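Local coordinates for protein soluble lytic murein transglycosylase (Pseudomonas aeruginosa, PDB 5OHU) that cleaves the glycan strands of cell-wall peptidoglycan, exolytically and endolytically, as a lytic transglycosylase, at residues T148-R151 with L152-G156; F436-D439 with E440-Q444; V583-W586 with L587-T590. All blocks are in the same frame, centred on the assembly; numbering follows the deposited sequence. Where two conformers were deposited one is given.

Overall arrangement
Each of the three contacts is local, made at an end of a single helix, and each is partly buried. Interaction 2 opens helix 438-450 in the L domain, and its chemistry is that of a helix start: an aspartate and a glutamate answer backbone N-H groups. Interactions 1 and 3 lie toward the C-terminal ends of helices 142-153 and 580-586, interaction 3 in the transglycosylase SLT domain; there backbone carbonyls do the work, closing onto an inverse gamma turn in one case and a type II turn in the other. Leucines give all three a buried side, while charged residues line their surfaces. None touches another: the centres stand about 38 to 44 Å apart.

Interaction 1: residues T148-R151 with L152-G156; sequences TSER and LWLVG
Thr148 and Leu152, one helical turn apart, form the tight side of this contact. Their side chains run side by side, and CG2 of Thr148 meets CD1 of Leu152 at 3.6 Å. The threonine methyl lies trans to the backbone N; OG1 (chi1 -56°) sits beside that N and bonds to Glu144 O and Gln136 NE2. Leu152 continues into the interior between helices 126-138 and 161-172, touching Cys130, whose disulfide partner is Cys163, and Leu166. Beneath the side chains Leu152 N bonds to Thr148 O at 3.0 Å, a nearly straight link. The next one is more bent: Trp153 N lies 2.7 Å from Ser149 O with an N-H...O angle of 132°. The indole itself leads away, its NE1 bonded to Lys180 O and its ring in a cation-pi contact with Arg184.

The outer side is looser. Glu150 and Leu154 lie alongside each other, CG of the glutamate 3.8 Å from CD1 of the leucine. Arg151 bends at chi3 (66°), bringing its guanidinium back so that one face lies over Leu152 CG, off-centre. A water bridges the carbonyls here, donating to Arg151 O at 2.7 Å and to Leu154 O. Leu154 N still reaches Glu150 O at 2.8 Å, although Leu154 has already left helical geometry and is the centre of an inverse gamma turn. The arrangement is that of a helix C-terminus in an all-helical region, with the last i to i+4 bond handing the chain over to a tight turn.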
loop_
_atom_site.group_PDB
_atom_site.type_symbol
_atom_site.label_atom_id
_atom_site.label_comp_id
_atom_site.label_asym_id
_atom_site.label_seq_id
_atom_site.Cartn_x
_atom_site.Cartn_y
_atom_site.Cartn_z
ATOM N N THR A 148 -24.482 -12.291 -8.851
ATOM C CA THR A 148 -23.854 -12.084 -7.552
ATOM C C THR A 148 -23.151 -13.351 -7.080
ATOM O O THR A 148 -22.027 -13.290 -6.570
ATOM C CB THR A 148 -24.895 -11.640 -6.523
ATOM O OG1 THR A 148 -25.562 -10.467 -6.998
ATOM C CG2 THR A 148 -24.228 -11.338 -5.176
ATOM N N SER A 149 -23.806 -14.503 -7.240
ATOM C CA SER A 149 -23.200 -15.776 -6.869
ATOM C C SER A 149 -21.872 -15.992 -7.588
ATOM O O SER A 149 -20.855 -16.309 -6.959
ATOM C CB SER A 149 -24.159 -16.926 -7.189
ATOM O OG SER A 149 -25.388 -16.769 -6.524
ATOM N N GLU A 150 -21.867 -15.838 -8.913
ATOM C CA GLU A 150 -20.662 -16.129 -9.682
ATOM C C GLU A 150 -19.518 -15.217 -9.275
ATOM O O GLU A 150 -18.386 -15.677 -9.086
ATOM C CB GLU A 150 -20.948 -15.997 -11.175
ATOM C CG GLU A 150 -19.814 -16.466 -12.060
ATOM C CD GLU A 150 -20.289 -16.826 -13.448
ATOM O OE1 GLU A 150 -21.329 -17.510 -13.566
ATOM O OE2 GLU A 150 -19.626 -16.421 -14.421
ATOM N N ARG A 151 -19.800 -13.925 -9.106
ATOM C CA ARG A 151 -18.762 -12.984 -8.688
ATOM C C ARG A 151 -18.193 -13.348 -7.317
ATOM O O ARG A 151 -16.982 -13.259 -7.088
ATOM C CB ARG A 151 -19.327 -11.562 -8.674
ATOM C CG ARG A 151 -18.328 -10.497 -8.245
ATOM C CD ARG A 151 -18.986 -9.124 -8.094
ATOM N NE ARG A 151 -19.964 -9.076 -7.003
ATOM C CZ ARG A 151 -19.674 -8.773 -5.737
ATOM N NH1 ARG A 151 -18.424 -8.492 -5.377
ATOM N NH2 ARG A 151 -20.639 -8.752 -4.822
ATOM N N LEU A 152 -19.052 -13.728 -6.378
ATOM C CA LEU A 152 -18.542 -14.156 -5.084
ATOM C C LEU A 152 -17.932 -15.543 -5.151
ATOM O O LEU A 152 -17.116 -15.887 -4.288
ATOM C CB LEU A 152 -19.653 -14.128 -4.032
ATOM C CG LEU A 152 -20.057 -12.691 -3.712
ATOM C CD1 LEU A 152 -21.510 -12.644 -3.227
ATOM C CD2 LEU A 152 -19.109 -12.131 -2.684
ATOM N N TRP A 153 -18.328 -16.345 -6.141
ATOM C CA TRP A 153 -17.794 -17.692 -6.269
ATOM C C TRP A 153 -16.400 -17.664 -6.880
ATOM O O TRP A 153 -15.534 -18.451 -6.480
ATOM C CB TRP A 153 -18.739 -18.560 -7.111
ATOM C CG TRP A 153 -18.129 -19.873 -7.514
ATOM C CD1 TRP A 153 -17.500 -20.167 -8.697
ATOM C CD2 TRP A 153 -18.074 -21.067 -6.723
ATOM N NE1 TRP A 153 -17.063 -21.466 -8.688
ATOM C CE2 TRP A 153 -17.398 -22.043 -7.489
ATOM C CE3 TRP A 153 -18.524 -21.401 -5.437
ATOM C CZ2 TRP A 153 -17.148 -23.324 -7.010
ATOM C CZ3 TRP A 153 -18.282 -22.667 -4.959
ATOM C CH2 TRP A 153 -17.603 -23.623 -5.746
ATOM N N LEU A 154 -16.154 -16.741 -7.820
ATOM C CA LEU A 154 -14.884 -16.710 -8.555
ATOM C C LEU A 154 -13.837 -15.958 -7.740
ATOM O O LEU A 154 -13.382 -14.865 -8.085
ATOM C CB LEU A 154 -15.072 -16.093 -9.934
ATOM C CG LEU A 154 -15.671 -17.134 -10.882
ATOM C CD1 LEU A 154 -16.035 -16.534 -12.241
ATOM C CD2 LEU A 154 -14.711 -18.308 -11.003
ATOM N N VAL A 155 -13.442 -16.597 -6.643
ATOM C CA VAL A 155 -12.545 -16.026 -5.661
ATOM C C VAL A 155 -11.680 -17.160 -5.129
ATOM O O VAL A 155 -12.182 -18.254 -4.846
ATOM C CB VAL A 155 -13.322 -15.333 -4.513
ATOM C CG1 VAL A 155 -12.383 -14.931 -3.427
ATOM C CG2 VAL A 155 -14.081 -14.081 -5.010
ATOM N N GLY A 156 -10.382 -16.891 -4.970
ATOM C CA GLY A 156 -9.385 -17.879 -4.624
ATOM C C GLY A 156 -9.223 -18.204 -3.159
ATOM O O GLY A 156 -8.301 -18.940 -2.807
HETATM O O HOH W 1 -15.180 -12.765 -9.009
#

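Interaction 2: residues F436-D439 with E440-Q444; sequences FDRD and ELIAQ
Asp437 turns its carboxylate in between its own N and carbonyl carbon (chi1 70°), while Glu440 sends CG to the side of its backbone N and continues extended, which carries its carboxylate back toward Asp437. The two acids thereby exchange bonds. Asp437 OD1 accepts from Glu440 N at 3.0 Å, approached nearly head-on to its C-O bond. In return Glu440 OE1 takes the N-H of Asp437, also at 3.0 Å and almost straight at 172°, with the anti lone pair of the carboxylate.

This is a capping box, with Asp437 as N-cap of helix 438-450. In the L domain this helix start packs on helix 398-406 through Glu440, which touches Val400, Arg403 and Val404, and on Ala433 of helix 422-433 through Leu441 and Gln444. OD1 of Asp437 and OE1 of Glu440 lie 3.1 Å apart, both acceptors, with the carboxylate planes turned 62° against each other; the bound N-H groups and the helix dipole probably offset that repulsion. Ordinary helical bonding starts at once, Leu441 N to Asp437 O at 2.8 Å and then Ile442 N to Arg438 O.

Just ahead of the cap, Phe436 folds back over the first turns. Its CB meets Leu441 CD2 at 3.7 Å, a methyl that lies at the ring's edge, near its plane, and CG of the ring sits against Glu440 CB. Farther out, CE2 of Phe436 is 3.7 Å from Gln444 NE2, the amide plane well inclined to the ring. That amide is held elsewhere, OE1 by Ser460 OG and NE2 by Trp429 O. On another flank Ile442 CD1 lies over one face of the Arg438 guanidinium, toward its rim, 4.2 Å above the plane.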
loop_
_atom_site.group_PDB
_atom_site.type_symbol
_atom_site.label_atom_id
_atom_site.label_comp_id
_atom_site.label_asym_id
_atom_site.label_seq_id
_atom_site.Cartn_x
_atom_site.Cartn_y
_atom_site.Cartn_z
ATOM N N PHE A 436 -13.866 14.267 4.012
ATOM C CA PHE A 436 -13.557 15.687 3.906
ATOM C C PHE A 436 -13.127 16.055 2.485
ATOM O O PHE A 436 -12.532 15.249 1.762
ATOM C CB PHE A 436 -12.444 16.073 4.885
ATOM C CG PHE A 436 -12.882 16.149 6.319
ATOM C CD1 PHE A 436 -14.222 16.022 6.666
ATOM C CD2 PHE A 436 -11.946 16.370 7.322
ATOM C CE1 PHE A 436 -14.619 16.110 7.996
ATOM C CE2 PHE A 436 -12.333 16.458 8.655
ATOM C CZ PHE A 436 -13.672 16.326 8.994
ATOM N N ASP A 437 -13.425 17.294 2.088
ATOM C CA ASP A 437 -12.923 17.793 0.816
ATOM C C ASP A 437 -11.557 18.456 1.025
ATOM O O ASP A 437 -11.007 18.467 2.130
ATOM C CB ASP A 437 -13.941 18.726 0.143
ATOM C CG ASP A 437 -14.117 20.060 0.858
ATOM O OD1 ASP A 437 -13.450 20.315 1.877
ATOM O OD2 ASP A 437 -14.929 20.878 0.373
ATOM N N ARG A 438 -11.010 19.026 -0.054
ATOM C CA ARG A 438 -9.621 19.479 -0.043
ATOM C C ARG A 438 -9.390 20.555 1.009
ATOM O O ARG A 438 -8.450 20.465 1.806
ATOM C CB ARG A 438 -9.216 19.983 -1.429
ATOM C CG ARG A 438 -7.712 20.230 -1.576
ATOM C CD ARG A 438 -7.317 20.478 -3.026
ATOM N NE ARG A 438 -5.872 20.621 -3.184
ATOM C CZ ARG A 438 -5.226 21.781 -3.121
ATOM N NH1 ARG A 438 -5.899 22.902 -2.900
ATOM N NH2 ARG A 438 -3.908 21.822 -3.276
ATOM N N ASP A 439 -10.242 21.586 1.027
ATOM C CA ASP A 439 -10.076 22.665 1.996
ATOM C C ASP A 439 -10.222 22.152 3.421
ATOM O O ASP A 439 -9.498 22.586 4.325
ATOM C CB ASP A 439 -11.092 23.776 1.734
ATOM C CG ASP A 439 -11.157 24.181 0.276
ATOM O OD1 ASP A 439 -11.343 23.292 -0.584
ATOM O OD2 ASP A 439 -11.021 25.391 -0.011
ATOM N N GLU A 440 -11.162 21.233 3.642
ATOM C CA GLU A 440 -11.359 20.683 4.975
ATOM C C GLU A 440 -10.163 19.839 5.394
ATOM O O GLU A 440 -9.680 19.942 6.528
ATOM C CB GLU A 440 -12.649 19.867 5.010
ATOM C CG GLU A 440 -13.915 20.713 4.938
ATOM C CD GLU A 440 -15.168 19.874 4.760
ATOM O OE1 GLU A 440 -15.123 18.863 4.022
ATOM O OE2 GLU A 440 -16.201 20.228 5.366
ATOM N N LEU A 441 -9.673 18.998 4.483
ATOM C CA LEU A 441 -8.467 18.226 4.749
ATOM C C LEU A 441 -7.314 19.127 5.174
ATOM O O LEU A 441 -6.555 18.788 6.089
ATOM C CB LEU A 441 -8.081 17.426 3.507
ATOM C CG LEU A 441 -8.966 16.234 3.163
ATOM C CD1 LEU A 441 -8.513 15.663 1.849
ATOM C CD2 LEU A 441 -8.907 15.178 4.261
ATOM N N ILE A 442 -7.173 20.280 4.514
ATOM C CA ILE A 442 -6.119 21.226 4.863
ATOM C C ILE A 442 -6.344 21.780 6.267
ATOM O O ILE A 442 -5.410 21.855 7.078
ATOM C CB ILE A 442 -6.040 22.344 3.802
ATOM C CG1 ILE A 442 -5.355 21.829 2.527
ATOM C CG2 ILE A 442 -5.308 23.552 4.344
ATOM C CD1 ILE A 442 -5.663 22.640 1.297
ATOM N N ALA A 443 -7.587 22.149 6.587
ATOM C CA ALA A 443 -7.892 22.613 7.936
ATOM C C ALA A 443 -7.597 21.534 8.973
ATOM O O ALA A 443 -7.023 21.821 10.032
ATOM C CB ALA A 443 -9.351 23.059 8.022
ATOM N N GLN A 444 -7.969 20.281 8.680
ATOM C CA GLN A 444 -7.675 19.188 9.601
ATOM C C GLN A 444 -6.169 19.023 9.793
ATOM O O GLN A 444 -5.703 18.742 10.906
ATOM C CB GLN A 444 -8.291 17.886 9.090
ATOM C CG GLN A 444 -8.466 16.821 10.158
ATOM C CD GLN A 444 -8.716 15.450 9.575
ATOM O OE1 GLN A 444 -8.161 15.102 8.535
ATOM N NE2 GLN A 444 -9.561 14.658 10.239
#

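Interaction 3: residues V583-W586 with L587-T590; sequences VRQW and LKDT
The apolar contact is between Val583 and Leu587, whose side chains run alongside each other and meet through CG1 of the valine and CD1 of the leucine at 4.2 Å. The leucine's CG also sits 3.4 Å from Val583 O. Both residues are buried and both touch Trp598 of helix 595-600, while helix 569-578 packs on them through Ala574 and Ala575 at Val583 and Leu571 at Leu587.

Among the backbone bonds, Leu587 N reaches Arg584 O at 3.1 Å, an i to i+3 bond in the last part of the helical segment; it comes from above the carbonyl plane, 71° out of it. A weak bond follows from Lys588 N to Gln585 O at 3.3 Å. Beyond it, in this lysozyme-like SLT domain, the chain heads for strand 593-594 through a type II beta turn from Leu587 to Thr590, closed by Thr590 N on Leu587 O at 3.2 Å. Thr590 OG1, placed between its own N and carbonyl carbon (chi1 60°), donates to the same Leu587 O at 2.8 Å. Both donors approach from one face of that carbonyl, gripping it twice. One residue earlier, Trp586 O is bonded to Arg319 NH2 and Trp598 NE1.

The surface contact is between Gln585 and Lys588. CG of Lys588 rests 3.3 Å from Gln585 O; beyond it the chain bends at chi3 and chi4, bringing NZ to 3.8 Å from Gln585 CB. The glutamine's polar end is engaged elsewhere, its OE1 accepting from Arg582 NH1.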
loop_
_atom_site.group_PDB
_atom_site.type_symbol
_atom_site.label_atom_id
_atom_site.label_comp_id
_atom_site.label_asym_id
_atom_site.label_seq_id
_atom_site.Cartn_x
_atom_site.Cartn_y
_atom_site.Cartn_z
ATOM N N VAL A 583 20.683 -5.126 -1.928
ATOM C CA VAL A 583 21.340 -4.013 -2.607
ATOM C C VAL A 583 22.585 -4.494 -3.341
ATOM O O VAL A 583 22.806 -4.133 -4.501
ATOM C CB VAL A 583 21.652 -2.876 -1.623
ATOM C CG1 VAL A 583 22.435 -1.764 -2.326
ATOM C CG2 VAL A 583 20.347 -2.333 -1.043
ATOM N N ARG A 584 23.399 -5.340 -2.702
ATOM C CA ARG A 584 24.553 -5.902 -3.400
ATOM C C ARG A 584 24.121 -6.668 -4.649
ATOM O O ARG A 584 24.791 -6.609 -5.685
ATOM C CB ARG A 584 25.363 -6.788 -2.450
ATOM C CG ARG A 584 26.080 -5.992 -1.363
ATOM C CD ARG A 584 26.987 -6.848 -0.476
ATOM N NE ARG A 584 26.272 -7.480 0.635
ATOM C CZ ARG A 584 26.020 -8.782 0.711
ATOM N NH1 ARG A 584 26.433 -9.593 -0.258
ATOM N NH2 ARG A 584 25.361 -9.273 1.753
ATOM N N GLN A 585 22.989 -7.375 -4.579
ATOM C CA GLN A 585 22.472 -8.033 -5.777
ATOM C C GLN A 585 22.138 -7.022 -6.865
ATOM O O GLN A 585 22.382 -7.275 -8.050
ATOM C CB GLN A 585 21.233 -8.863 -5.449
ATOM C CG GLN A 585 21.486 -10.045 -4.539
ATOM C CD GLN A 585 20.325 -11.019 -4.529
ATOM O OE1 GLN A 585 19.207 -10.669 -4.147
ATOM N NE2 GLN A 585 20.586 -12.252 -4.952
ATOM N N TRP A 586 21.565 -5.876 -6.486
ATOM C CA TRP A 586 21.227 -4.855 -7.469
ATOM C C TRP A 586 22.449 -4.113 -8.000
ATOM O O TRP A 586 22.313 -3.289 -8.907
ATOM C CB TRP A 586 20.237 -3.870 -6.866
ATOM C CG TRP A 586 18.972 -4.517 -6.398
ATOM C CD1 TRP A 586 18.463 -5.711 -6.807
ATOM C CD2 TRP A 586 18.055 -4.003 -5.425
ATOM N NE1 TRP A 586 17.278 -5.968 -6.161
ATOM C CE2 TRP A 586 17.006 -4.939 -5.303
ATOM C CE3 TRP A 586 18.015 -2.842 -4.649
ATOM C CZ2 TRP A 586 15.937 -4.758 -4.421
ATOM C CZ3 TRP A 586 16.946 -2.659 -3.780
ATOM C CH2 TRP A 586 15.923 -3.609 -3.676
ATOM N N LEU A 587 23.630 -4.395 -7.474
ATOM C CA LEU A 587 24.862 -3.798 -7.956
ATOM C C LEU A 587 25.708 -4.742 -8.806
ATOM O O LEU A 587 26.743 -4.309 -9.327
ATOM C CB LEU A 587 25.687 -3.309 -6.764
ATOM C CG LEU A 587 25.102 -2.109 -6.023
ATOM C CD1 LEU A 587 25.866 -1.854 -4.742
ATOM C CD2 LEU A 587 25.163 -0.895 -6.933
ATOM N N LYS A 588 25.311 -6.011 -8.945
ATOM C CA LYS A 588 26.140 -6.997 -9.636
ATOM C C LYS A 588 26.407 -6.565 -11.070
ATOM O O LYS A 588 25.486 -6.198 -11.803
ATOM C CB LYS A 588 25.475 -8.380 -9.640
ATOM C CG LYS A 588 25.176 -8.996 -8.276
ATOM C CD LYS A 588 25.011 -10.519 -8.384
ATOM C CE LYS A 588 23.916 -11.074 -7.463
ATOM N NZ LYS A 588 22.578 -11.113 -8.151
ATOM N N ASP A 589 27.678 -6.620 -11.467
ATOM C CA ASP A 589 28.105 -6.398 -12.846
ATOM C C ASP A 589 27.788 -4.996 -13.340
ATOM O O ASP A 589 27.664 -4.778 -14.543
ATOM C CB ASP A 589 27.497 -7.439 -13.795
ATOM C CG ASP A 589 28.185 -8.787 -13.699
ATOM O OD1 ASP A 589 28.836 -9.053 -12.667
ATOM O OD2 ASP A 589 28.072 -9.587 -14.652
ATOM N N THR A 590 27.640 -4.042 -12.437
ATOM C CA THR A 590 27.531 -2.656 -12.844
ATOM C C THR A 590 28.924 -2.060 -12.985
ATOM O O THR A 590 29.905 -2.565 -12.435
ATOM C CB THR A 590 26.704 -1.841 -11.844
ATOM O OG1 THR A 590 27.314 -1.883 -10.544
ATOM C CG2 THR A 590 25.272 -2.375 -11.770
#